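PDB 5FL3: pili retraction protein PilT from Thermus thermophilus, which probably binds and hydrolyses ATP as a motor of pilus retraction, a member of the GSP E family of secretion ATPases. Local coordinates for residues A[215-218]-A[219-222]. Numbering follows the deposited sequence.
Sequences MRDR and ETVE
The amide N of Glu222 donates to Arg218 O over 2.8 Å, closing one of the first turns of helix 218-230. This helix follows strand 209-212 in the P-loop ATPase domain, and Asp217 sits at its N-cap position. One residue earlier, Val221 N reaches Asp217 O at 3.2 Å. The Asp217 carboxylate itself does not cap the amides. With CG anti to its own carbonyl carbon (chi1 -71°), it swings out beside Thr220, whose hydroxyl OG1 gives OD2 a weak hydrogen bond of 3.4 Å.

On another side of the turn, Arg218 and Glu222 run alongside each other, pointing the same way, and join in an i to i+4 salt bridge. Glu222 OE1 meets the NH1 edge of the guanidinium near its plane, while the carboxylate is turned 77° against that plane. The modelled separation is too short to trust in detail at 2.5 Å resolution. Glu258 takes a second salt bridge from Arg218 NH2, and Phe254 touches both Arg218 and Glu222. Asp217 OD1 and Glu219 OE1 bring like charges within 3.7 Å, a proximity that could raise the proton affinity of one of the two carboxylates.

The contact turns apolar at Met215 and Val221, whose side chains cross at about a right angle; Phe253 and Phe254 also touch the valine. Bent at chi3 (-44°), the methionine chain folds its methyl back, leaving CE 4.0 Å from Val221 CG2, the same branch that CB of Met215 meets at 3.6 Å.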
ATOM      1  N   MET A 215       8.917  -2.490  -5.469  1.00 44.28           N
ATOM      2  CA  MET A 215      10.095  -2.612  -6.329  1.00 46.01           C
ATOM      3  C   MET A 215      11.331  -2.094  -5.595  1.00 47.57           C
ATOM      4  O   MET A 215      11.409  -0.922  -5.243  1.00 54.46           O
ATOM      5  CB  MET A 215       9.902  -1.837  -7.630  1.00 40.63           C
ATOM      6  CG  MET A 215       8.623  -2.175  -8.374  1.00 42.88           C
ATOM      7  SD  MET A 215       8.284  -1.076  -9.786  1.00 47.02           S
ATOM      8  CE  MET A 215       8.666   0.533  -9.077  1.00 42.23           C
ATOM      9  N   ARG A 216      12.301  -2.960  -5.366  1.00 47.73           N
ATOM     10  CA  ARG A 216      13.437  -2.608  -4.516  1.00 58.06           C
ATOM     11  C   ARG A 216      14.744  -2.685  -5.321  1.00 54.97           C
ATOM     12  O   ARG A 216      15.695  -1.957  -5.077  1.00 57.57           O
ATOM     13  CB  ARG A 216      13.460  -3.530  -3.285  1.00 54.85           C
ATOM     14  CG  ARG A 216      12.038  -3.919  -2.810  1.00 56.20           C
ATOM     15  CD  ARG A 216      12.004  -4.984  -1.704  1.00 55.86           C
ATOM     16  NE  ARG A 216      12.259  -4.412  -0.386  1.00 62.78           N
ATOM     17  CZ  ARG A 216      13.256  -4.791   0.412  1.00 69.45           C
ATOM     18  NH1 ARG A 216      14.081  -5.763   0.019  1.00 73.64           N
ATOM     19  NH2 ARG A 216      13.430  -4.206   1.602  1.00 53.15           N
ATOM     20  N   ASP A 217      14.743  -3.567  -6.307  1.00 54.57           N
ATOM     21  CA  ASP A 217      15.845  -3.757  -7.231  1.00 52.69           C
ATOM     22  C   ASP A 217      15.773  -2.842  -8.434  1.00 49.61           C
ATOM     23  O   ASP A 217      14.706  -2.359  -8.786  1.00 53.18           O
ATOM     24  CB  ASP A 217      15.838  -5.195  -7.737  1.00 48.23           C
ATOM     25  CG  ASP A 217      16.230  -6.159  -6.685  1.00 54.52           C
ATOM     26  OD1 ASP A 217      17.194  -5.848  -5.964  1.00 61.61           O
ATOM     27  OD2 ASP A 217      15.587  -7.226  -6.570  1.00 64.17           O
ATOM     28  N   ARG A 218      16.900  -2.649  -9.096  1.00 44.77           N
ATOM     29  CA  ARG A 218      16.870  -2.152 -10.457  1.00 47.56           C
ATOM     30  C   ARG A 218      16.261  -3.250 -11.340  1.00 49.24           C
ATOM     31  O   ARG A 218      15.527  -2.979 -12.308  1.00 41.21           O
ATOM     32  CB  ARG A 218      18.274  -1.779 -10.917  1.00 47.47           C
ATOM     33  CG  ARG A 218      18.428  -1.664 -12.399  1.00 50.09           C
ATOM     34  CD  ARG A 218      19.749  -2.248 -12.840  1.00 60.20           C
ATOM     35  NE  ARG A 218      19.996  -1.916 -14.236  1.00 66.97           N
ATOM     36  CZ  ARG A 218      19.489  -2.604 -15.251  1.00 68.17           C
ATOM     37  NH1 ARG A 218      18.731  -3.668 -14.994  1.00 63.76           N
ATOM     38  NH2 ARG A 218      19.745  -2.238 -16.510  1.00 61.46           N
ATOM     39  N   GLU A 219      16.571  -4.493 -10.970  1.00 47.34           N
ATOM     40  CA  GLU A 219      16.141  -5.674 -11.706  1.00 45.82           C
ATOM     41  C   GLU A 219      14.624  -5.738 -11.745  1.00 44.29           C
ATOM     42  O   GLU A 219      14.025  -5.870 -12.818  1.00 46.46           O
ATOM     43  CB  GLU A 219      16.706  -6.952 -11.072  1.00 47.50           C
ATOM     44  CG  GLU A 219      18.215  -7.172 -11.239  1.00 57.02           C
ATOM     45  CD  GLU A 219      19.089  -6.213 -10.417  1.00 62.41           C
ATOM     46  OE1 GLU A 219      18.606  -5.668  -9.401  1.00 59.48           O
ATOM     47  OE2 GLU A 219      20.269  -6.012 -10.787  1.00 64.87           O
ATOM     48  N   THR A 220      14.012  -5.634 -10.571  1.00 43.69           N
ATOM     49  CA  THR A 220      12.561  -5.604 -10.447  1.00 38.25           C
ATOM     50  C   THR A 220      11.925  -4.371 -11.108  1.00 40.40           C
ATOM     51  O   THR A 220      10.873  -4.483 -11.740  1.00 39.75           O
ATOM     52  CB  THR A 220      12.149  -5.654  -8.982  1.00 36.50           C
ATOM     53  OG1 THR A 220      12.778  -6.782  -8.363  1.00 39.92           O
ATOM     54  CG2 THR A 220      10.665  -5.810  -8.866  1.00 33.59           C
ATOM     55  N   VAL A 221      12.548  -3.201 -10.977  1.00 39.75           N
ATOM     56  CA  VAL A 221      11.978  -1.991 -11.579  1.00 39.49           C
ATOM     57  C   VAL A 221      11.984  -2.135 -13.098  1.00 38.34           C
ATOM     58  O   VAL A 221      10.991  -1.831 -13.771  1.00 33.41           O
ATOM     59  CB  VAL A 221      12.749  -0.690 -11.149  1.00 42.52           C
ATOM     60  CG1 VAL A 221      12.385   0.496 -12.028  1.00 34.12           C
ATOM     61  CG2 VAL A 221      12.475  -0.360  -9.697  1.00 42.30           C
ATOM     62  N   GLU A 222      13.099  -2.616 -13.639  1.00 41.08           N
ATOM     63  CA  GLU A 222      13.218  -2.780 -15.087  1.00 40.22           C
ATOM     64  C   GLU A 222      12.225  -3.827 -15.593  1.00 38.44           C
ATOM     65  O   GLU A 222      11.570  -3.629 -16.623  1.00 37.00           O
ATOM     66  CB  GLU A 222      14.647  -3.172 -15.478  1.00 43.95           C
ATOM     67  CG  GLU A 222      14.917  -3.094 -16.986  1.00 48.72           C
ATOM     68  CD  GLU A 222      16.380  -3.326 -17.351  1.00 49.54           C
ATOM     69  OE1 GLU A 222      17.042  -4.109 -16.652  1.00 54.26           O
ATOM     70  OE2 GLU A 222      16.873  -2.724 -18.330  1.00 53.89           O
TER